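Long-range contact in protein toll (Drosophila melanogaster, PDB 4LXR), which serves as the receptor for cleaved, activated Spätzle, triggering Toll signalling in antifungal immunity and in setting the dorsal-ventral axis of the embryo: residues L326-Q338 with T352-N364. Numbering follows the deposited sequence.
With NAG (2-acetamido-2-deoxy-beta-D-glucopyranose), chain L.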
ATOM      1  N   LEU A 326      19.500 -18.080   3.333  1.00 32.84           N
ATOM      2  CA  LEU A 326      18.859 -19.327   3.762  1.00 30.05           C
ATOM      3  C   LEU A 326      19.158 -19.641   5.230  1.00 26.78           C
ATOM      4  O   LEU A 326      19.204 -20.807   5.619  1.00 29.94           O
ATOM      5  CB  LEU A 326      19.325 -20.494   2.872  1.00 31.55           C
ATOM      6  CG  LEU A 326      18.991 -20.348   1.378  1.00 38.20           C
ATOM      7  CD1 LEU A 326      19.660 -21.446   0.538  1.00 34.74           C
ATOM      8  CD2 LEU A 326      17.471 -20.351   1.169  1.00 30.81           C
ATOM      9  N   LEU A 327      19.346 -18.602   6.039  1.00 28.96           N
ATOM     10  CA  LEU A 327      19.807 -18.767   7.416  1.00 30.18           C
ATOM     11  C   LEU A 327      18.748 -19.447   8.288  1.00 38.22           C
ATOM     12  O   LEU A 327      17.591 -19.025   8.285  1.00 39.57           O
ATOM     13  CB  LEU A 327      20.206 -17.396   7.991  1.00 28.54           C
ATOM     14  CG  LEU A 327      21.350 -16.672   7.256  1.00 28.22           C
ATOM     15  CD1 LEU A 327      21.428 -15.190   7.604  1.00 24.40           C
ATOM     16  CD2 LEU A 327      22.689 -17.332   7.526  1.00 22.18           C
ATOM     17  N   LYS A 328      19.134 -20.506   9.005  1.00 36.84           N
ATOM     18  CA  LYS A 328      18.221 -21.194   9.934  1.00 37.88           C
ATOM     19  C   LYS A 328      18.336 -20.649  11.352  1.00 41.58           C
ATOM     20  O   LYS A 328      17.361 -20.681  12.114  1.00 42.16           O
ATOM     21  CB  LYS A 328      18.459 -22.700   9.965  1.00 36.58           C
ATOM     22  CG  LYS A 328      18.096 -23.436   8.688  1.00 43.80           C
ATOM     23  CD  LYS A 328      18.461 -24.920   8.785  1.00 49.37           C
ATOM     24  CE  LYS A 328      18.232 -25.624   7.456  1.00 58.58           C
ATOM     25  NZ  LYS A 328      16.974 -25.158   6.791  1.00 64.42           N
ATOM     26  N   THR A 329      19.531 -20.176  11.700  1.00 33.67           N
ATOM     27  CA  THR A 329      19.776 -19.466  12.956  1.00 31.45           C
ATOM     28  C   THR A 329      21.053 -18.628  12.830  1.00 39.56           C
ATOM     29  O   THR A 329      21.665 -18.566  11.758  1.00 41.15           O
ATOM     30  CB  THR A 329      19.891 -20.443  14.162  1.00 47.28           C
ATOM     31  OG1 THR A 329      19.846 -19.713  15.402  1.00 38.22           O
ATOM     32  CG2 THR A 329      21.178 -21.262  14.075  1.00 38.83           C
ATOM     33  N   LEU A 330      21.440 -17.978  13.923  1.00 28.42           N
ATOM     34  CA  LEU A 330      22.644 -17.166  13.967  1.00 30.96           C
ATOM     35  C   LEU A 330      23.415 -17.541  15.221  1.00 36.68           C
ATOM     36  O   LEU A 330      22.801 -17.792  16.251  1.00 28.91           O
ATOM     37  CB  LEU A 330      22.277 -15.684  14.034  1.00 30.08           C
ATOM     38  CG  LEU A 330      21.573 -15.089  12.819  1.00 32.06           C
ATOM     39  CD1 LEU A 330      21.289 -13.621  13.070  1.00 30.77           C
ATOM     40  CD2 LEU A 330      22.435 -15.268  11.573  1.00 33.81           C
ATOM     41  N   PRO A 331      24.759 -17.561  15.151  1.00 33.35           N
ATOM     42  CA  PRO A 331      25.517 -17.849  16.379  1.00 34.25           C
ATOM     43  C   PRO A 331      25.234 -16.747  17.383  1.00 36.48           C
ATOM     44  O   PRO A 331      25.070 -15.604  16.967  1.00 30.68           O
ATOM     45  CB  PRO A 331      26.987 -17.765  15.940  1.00 35.25           C
ATOM     46  CG  PRO A 331      26.976 -17.547  14.452  1.00 35.76           C
ATOM     47  CD  PRO A 331      25.610 -17.096  14.046  1.00 26.58           C
ATOM     48  N   ALA A 332      25.159 -17.083  18.663  1.00 36.56           N
ATOM     49  CA  ALA A 332      24.869 -16.110  19.711  1.00 40.34           C
ATOM     50  C   ALA A 332      25.876 -14.946  19.807  1.00 39.30           C
ATOM     51  O   ALA A 332      25.524 -13.871  20.282  1.00 38.48           O
ATOM     52  CB  ALA A 332      24.727 -16.825  21.091  1.00 31.26           C
ATOM     53  N   THR A 333      27.120 -15.155  19.374  1.00 38.68           N
ATOM     54  CA  THR A 333      28.148 -14.109  19.508  1.00 35.25           C
ATOM     55  C   THR A 333      28.255 -13.190  18.285  1.00 35.05           C
ATOM     56  O   THR A 333      29.049 -12.252  18.283  1.00 35.52           O
ATOM     57  CB  THR A 333      29.559 -14.697  19.808  1.00 33.56           C
ATOM     58  OG1 THR A 333      29.981 -15.529  18.717  1.00 43.53           O
ATOM     59  CG2 THR A 333      29.569 -15.509  21.122  1.00 33.66           C
ATOM     60  N   LEU A 334      27.458 -13.458  17.256  1.00 29.87           N
ATOM     61  CA  LEU A 334      27.579 -12.748  15.986  1.00 29.77           C
ATOM     62  C   LEU A 334      27.649 -11.226  16.118  1.00 36.74           C
ATOM     63  O   LEU A 334      28.448 -10.582  15.432  1.00 25.74           O
ATOM     64  CB  LEU A 334      26.439 -13.114  15.035  1.00 30.74           C
ATOM     65  CG  LEU A 334      26.657 -12.538  13.631  1.00 29.86           C
ATOM     66  CD1 LEU A 334      27.925 -13.115  13.008  1.00 26.97           C
ATOM     67  CD2 LEU A 334      25.462 -12.783  12.730  1.00 26.54           C
ATOM     68  N   LEU A 335      26.830 -10.662  17.006  1.00 30.96           N
ATOM     69  CA  LEU A 335      26.698  -9.210  17.118  1.00 31.06           C
ATOM     70  C   LEU A 335      27.201  -8.678  18.451  1.00 34.58           C
ATOM     71  O   LEU A 335      26.842  -7.578  18.871  1.00 36.37           O
ATOM     72  CB  LEU A 335      25.244  -8.787  16.914  1.00 24.71           C
ATOM     73  CG  LEU A 335      24.619  -9.198  15.584  1.00 27.54           C
ATOM     74  CD1 LEU A 335      23.149  -8.894  15.588  1.00 24.75           C
ATOM     75  CD2 LEU A 335      25.285  -8.496  14.403  1.00 23.83           C
ATOM     76  N   GLU A 336      28.044  -9.462  19.105  1.00 30.58           N
ATOM     77  CA  GLU A 336      28.547  -9.143  20.433  1.00 41.29           C
ATOM     78  C   GLU A 336      29.327  -7.820  20.495  1.00 40.88           C
ATOM     79  O   GLU A 336      29.354  -7.149  21.529  1.00 39.10           O
ATOM     80  CB  GLU A 336      29.422 -10.303  20.918  1.00 49.43           C
ATOM     81  CG  GLU A 336      29.887 -10.209  22.346  1.00 66.53           C
ATOM     82  CD  GLU A 336      30.935 -11.258  22.670  1.00 79.01           C
ATOM     83  OE1 GLU A 336      31.081 -12.212  21.870  1.00 75.91           O
ATOM     84  OE2 GLU A 336      31.616 -11.121  23.712  1.00 86.28           O
ATOM     85  N   HIS A 337      29.961  -7.434  19.395  1.00 34.91           N
ATOM     86  CA  HIS A 337      30.732  -6.193  19.389  1.00 35.67           C
ATOM     87  C   HIS A 337      29.998  -5.022  18.723  1.00 38.74           C
ATOM     88  O   HIS A 337      30.470  -3.886  18.751  1.00 39.77           O
ATOM     89  CB  HIS A 337      32.113  -6.417  18.749  1.00 38.24           C
ATOM     90  CG  HIS A 337      32.940  -7.450  19.451  1.00 42.27           C
ATOM     91  ND1 HIS A 337      33.661  -7.174  20.593  1.00 46.75           N
ATOM     92  CD2 HIS A 337      33.146  -8.762  19.185  1.00 46.76           C
ATOM     93  CE1 HIS A 337      34.280  -8.271  20.999  1.00 47.24           C
ATOM     94  NE2 HIS A 337      33.984  -9.248  20.163  1.00 47.65           N
ATOM     95  N   GLN A 338      28.832  -5.289  18.148  1.00 33.45           N
ATOM     96  CA  GLN A 338      28.127  -4.267  17.382  1.00 32.60           C
ATOM     97  C   GLN A 338      27.312  -3.276  18.237  1.00 31.73           C
ATOM     98  O   GLN A 338      26.101  -3.141  18.086  1.00 38.10           O
ATOM     99  CB  GLN A 338      27.285  -4.911  16.269  1.00 28.09           C
ATOM    100  CG  GLN A 338      28.111  -5.286  15.020  1.00 23.95           C
ATOM    101  CD  GLN A 338      29.171  -6.326  15.321  1.00 29.06           C
ATOM    102  OE1 GLN A 338      28.853  -7.421  15.781  1.00 28.93           O
ATOM    103  NE2 GLN A 338      30.445  -5.982  15.092  1.00 26.22           N
ATOM    104  N   THR A 352      14.416 -20.392  12.428  1.00 28.32           N
ATOM    105  CA  THR A 352      13.510 -21.076  13.345  1.00 32.48           C
ATOM    106  C   THR A 352      13.690 -20.568  14.771  1.00 34.54           C
ATOM    107  O   THR A 352      12.763 -20.622  15.568  1.00 41.07           O
ATOM    108  CB  THR A 352      13.707 -22.591  13.341  1.00 30.16           C
ATOM    109  OG1 THR A 352      15.094 -22.883  13.551  1.00 37.69           O
ATOM    110  CG2 THR A 352      13.213 -23.205  12.020  1.00 26.63           C
ATOM    111  N   HIS A 353      14.876 -20.056  15.081  1.00 33.89           N
ATOM    112  CA  HIS A 353      15.131 -19.497  16.404  1.00 40.00           C
ATOM    113  C   HIS A 353      16.356 -18.579  16.433  1.00 38.11           C
ATOM    114  O   HIS A 353      17.289 -18.733  15.647  1.00 37.88           O
ATOM    115  CB  HIS A 353      15.301 -20.613  17.435  1.00 51.69           C
ATOM    116  CG  HIS A 353      16.433 -21.541  17.132  1.00 63.62           C
ATOM    117  ND1 HIS A 353      17.728 -21.287  17.528  1.00 66.08           N
ATOM    118  CD2 HIS A 353      16.467 -22.719  16.462  1.00 69.27           C
ATOM    119  CE1 HIS A 353      18.511 -22.271  17.120  1.00 71.57           C
ATOM    120  NE2 HIS A 353      17.769 -23.153  16.474  1.00 72.64           N
ATOM    121  N   LEU A 354      16.318 -17.615  17.346  1.00 36.87           N
ATOM    122  CA  LEU A 354      17.415 -16.693  17.589  1.00 32.41           C
ATOM    123  C   LEU A 354      17.842 -16.891  19.034  1.00 36.99           C
ATOM    124  O   LEU A 354      16.992 -17.029  19.910  1.00 38.12           O
ATOM    125  CB  LEU A 354      16.948 -15.255  17.393  1.00 29.57           C
ATOM    126  CG  LEU A 354      16.334 -14.919  16.039  1.00 36.49           C
ATOM    127  CD1 LEU A 354      15.738 -13.536  16.070  1.00 37.00           C
ATOM    128  CD2 LEU A 354      17.390 -15.029  14.940  1.00 38.74           C
ATOM    129  N   PRO A 355      19.158 -16.931  19.288  1.00 35.92           N
ATOM    130  CA  PRO A 355      19.602 -17.106  20.670  1.00 38.90           C
ATOM    131  C   PRO A 355      19.195 -15.904  21.497  1.00 28.48           C
ATOM    132  O   PRO A 355      19.259 -14.783  21.000  1.00 31.29           O
ATOM    133  CB  PRO A 355      21.130 -17.166  20.546  1.00 32.08           C
ATOM    134  CG  PRO A 355      21.364 -17.626  19.145  1.00 35.47           C
ATOM    135  CD  PRO A 355      20.291 -16.920  18.350  1.00 29.65           C
ATOM    136  N   ASP A 356      18.793 -16.154  22.737  1.00 29.47           N
ATOM    137  CA  ASP A 356      18.341 -15.125  23.664  1.00 29.61           C
ATOM    138  C   ASP A 356      19.343 -13.996  23.857  1.00 34.85           C
ATOM    139  O   ASP A 356      18.953 -12.857  24.130  1.00 39.96           O
ATOM    140  CB  ASP A 356      17.992 -15.756  25.023  1.00 30.96           C
ATOM    141  CG  ASP A 356      16.562 -16.301  25.068  1.00 30.92           C
ATOM    142  OD1 ASP A 356      15.773 -16.016  24.141  1.00 33.72           O
ATOM    143  OD2 ASP A 356      16.219 -16.995  26.043  1.00 43.02           O
ATOM    144  N   SER A 357      20.630 -14.307  23.713  1.00 34.87           N
ATOM    145  CA  SER A 357      21.686 -13.334  23.969  1.00 34.89           C
ATOM    146  C   SER A 357      22.150 -12.597  22.696  1.00 34.84           C
ATOM    147  O   SER A 357      23.060 -11.770  22.742  1.00 37.53           O
ATOM    148  CB  SER A 357      22.874 -14.019  24.664  1.00 39.25           C
ATOM    149  OG  SER A 357      23.651 -14.800  23.756  1.00 35.56           O
ATOM    150  N   LEU A 358      21.516 -12.882  21.566  1.00 29.65           N
ATOM    151  CA  LEU A 358      22.001 -12.349  20.287  1.00 32.24           C
ATOM    152  C   LEU A 358      22.036 -10.815  20.262  1.00 36.38           C
ATOM    153  O   LEU A 358      22.982 -10.212  19.739  1.00 30.59           O
ATOM    154  CB  LEU A 358      21.167 -12.899  19.116  1.00 27.45           C
ATOM    155  CG  LEU A 358      21.504 -12.359  17.716  1.00 34.92           C
ATOM    156  CD1 LEU A 358      22.903 -12.793  17.259  1.00 34.58           C
ATOM    157  CD2 LEU A 358      20.450 -12.778  16.696  1.00 34.95           C
ATOM    158  N   PHE A 359      21.017 -10.195  20.856  1.00 29.64           N
ATOM    159  CA  PHE A 359      20.883  -8.738  20.859  1.00 28.66           C
ATOM    160  C   PHE A 359      21.253  -8.158  22.213  1.00 34.10           C
ATOM    161  O   PHE A 359      20.751  -7.102  22.598  1.00 39.90           O
ATOM    162  CB  PHE A 359      19.443  -8.311  20.494  1.00 27.66           C
ATOM    163  CG  PHE A 359      18.986  -8.807  19.145  1.00 24.09           C
ATOM    164  CD1 PHE A 359      19.725  -8.517  18.000  1.00 28.38           C
ATOM    165  CD2 PHE A 359      17.834  -9.569  19.021  1.00 25.46           C
ATOM    166  CE1 PHE A 359      19.316  -8.982  16.747  1.00 25.82           C
ATOM    167  CE2 PHE A 359      17.416 -10.056  17.774  1.00 26.52           C
ATOM    168  CZ  PHE A 359      18.154  -9.757  16.631  1.00 23.15           C
ATOM    169  N   ALA A 360      22.126  -8.839  22.941  1.00 28.59           N
ATOM    170  CA  ALA A 360      22.489  -8.367  24.271  1.00 39.41           C
ATOM    171  C   ALA A 360      23.311  -7.077  24.246  1.00 39.06           C
ATOM    172  O   ALA A 360      23.236  -6.281  25.181  1.00 39.55           O
ATOM    173  CB  ALA A 360      23.215  -9.458  25.062  1.00 34.85           C
ATOM    174  N   HIS A 361      24.085  -6.864  23.181  1.00 35.56           N
ATOM    175  CA  HIS A 361      24.974  -5.701  23.118  1.00 37.21           C
ATOM    176  C   HIS A 361      24.566  -4.657  22.077  1.00 33.13           C
ATOM    177  O   HIS A 361      25.143  -3.576  22.034  1.00 32.84           O
ATOM    178  CB  HIS A 361      26.443  -6.125  22.895  1.00 36.39           C
ATOM    179  CG  HIS A 361      26.994  -7.004  23.979  1.00 46.47           C
ATOM    180  ND1 HIS A 361      26.654  -8.335  24.105  1.00 51.84           N
ATOM    181  CD2 HIS A 361      27.850  -6.739  24.992  1.00 52.75           C
ATOM    182  CE1 HIS A 361      27.277  -8.852  25.149  1.00 50.35           C
ATOM    183  NE2 HIS A 361      28.007  -7.904  25.708  1.00 53.61           N
ATOM    184  N   THR A 362      23.583  -4.966  21.236  1.00 32.62           N
ATOM    185  CA  THR A 362      23.192  -4.018  20.194  1.00 33.13           C
ATOM    186  C   THR A 362      22.189  -3.040  20.756  1.00 36.15           C
ATOM    187  O   THR A 362      21.058  -2.970  20.274  1.00 35.42           O
ATOM    188  CB  THR A 362      22.514  -4.708  19.014  1.00 35.17           C
ATOM    189  OG1 THR A 362      21.407  -5.473  19.505  1.00 33.07           O
ATOM    190  CG2 THR A 362      23.495  -5.616  18.279  1.00 26.60           C
ATOM    191  N   THR A 363      22.610  -2.276  21.763  1.00 33.46           N
ATOM    192  CA  THR A 363      21.688  -1.464  22.541  1.00 40.00           C
ATOM    193  C   THR A 363      21.229  -0.217  21.798  1.00 41.63           C
ATOM    194  O   THR A 363      20.317   0.466  22.250  1.00 36.18           O
ATOM    195  CB  THR A 363      22.281  -1.075  23.916  1.00 39.85           C
ATOM    196  OG1 THR A 363      23.487  -0.334  23.722  1.00 42.62           O
ATOM    197  CG2 THR A 363      22.585  -2.315  24.735  1.00 32.50           C
ATOM    198  N   ASN A 364      21.852   0.064  20.657  1.00 40.17           N
ATOM    199  CA  ASN A 364      21.486   1.215  19.835  1.00 40.58           C
ATOM    200  C   ASN A 364      20.565   0.856  18.666  1.00 33.02           C
ATOM    201  O   ASN A 364      20.214   1.720  17.864  1.00 26.52           O
ATOM    202  CB  ASN A 364      22.744   1.904  19.293  1.00 45.67           C
ATOM    203  CG  ASN A 364      23.339   2.882  20.274  1.00 47.75           C
ATOM    204  OD1 ASN A 364      22.660   3.795  20.725  1.00 45.85           O
ATOM    205  ND2 ASN A 364      24.615   2.687  20.621  1.00 59.39           N
TER
HETATM  206  C1  NAG L2017      25.113   3.648  21.591  1.00 47.23           C
HETATM  207  C2  NAG L2017      25.278   2.744  22.847  1.00 67.34           C
HETATM  208  C3  NAG L2017      26.191   3.401  23.883  1.00 67.89           C
HETATM  209  C4  NAG L2017      27.514   3.796  23.246  1.00 63.64           C
HETATM  210  C5  NAG L2017      27.228   4.762  22.104  1.00 59.50           C
HETATM  211  C6  NAG L2017      28.476   5.218  21.384  1.00 58.38           C
HETATM  212  C7  NAG L2017      23.106   3.309  23.891  1.00 62.05           C
HETATM  213  C8  NAG L2017      21.847   2.751  24.484  1.00 61.00           C
HETATM  214  N2  NAG L2017      23.994   2.406  23.444  1.00 63.53           N
HETATM  215  O3  NAG L2017      26.415   2.493  24.956  1.00 75.92           O
HETATM  216  O4  NAG L2017      28.395   4.374  24.207  1.00 57.91           O
HETATM  217  O5  NAG L2017      26.415   4.093  21.128  1.00 54.68           O
HETATM  218  O6  NAG L2017      29.211   4.110  20.880  1.00 56.68           O
HETATM  219  O7  NAG L2017      23.303   4.520  23.812  1.00 60.20           O
HETATM  220  O   HOH W   1      25.443 -11.380  19.406  1.00 29.19           O
HETATM  221  O   HOH W   2      24.573  -8.351  20.567  1.00 30.77           O
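L330 and L358 meet inside a leucine-rich-repeat solenoid of the Toll ectodomain, where the loops after strands 319-321 and 343-345, in successive repeats (LRR 8 and LRR 9), stack in parallel. L330 CD1 lies 3.8 Å from L358 CD2, and L335 adds its CD1 to the same cluster, 4.2 Å from L358 CD1 and 4.0 Å from F359 CE1. L358 has CG anti to its backbone N (chi1 176°), which carries its branched end across to the preceding loop; leucine suits this place because its two methyls serve different neighbours. On the outer side the compact ring of P355 rests on A332, CB to CB 3.7 Å. Each loop makes a type I turn at its proline, P331 to L334 and P355 to L358. The direct hydrogen bonds between the loops lie at one end: T352 N donates to K328 O (3.0 Å), and T329 OG1 to H353 O (2.7 Å) from above the carbonyl plane. CH-pi contacts put T329 CB over a face of the H353 ring and E336 CG over one of H361. One water bridges A332 O and L335 N to L358 O; another joins L358 O and H361 N, reaching L335 O only weakly. N364 ND2 carries a NAG, whose N2 donates to T363 OG1 (2.8 Å). Thus leucines hold the buried side together by apolar contact, and where no direct hydrogen bond joins the turns, ordered water bridges their backbone groups.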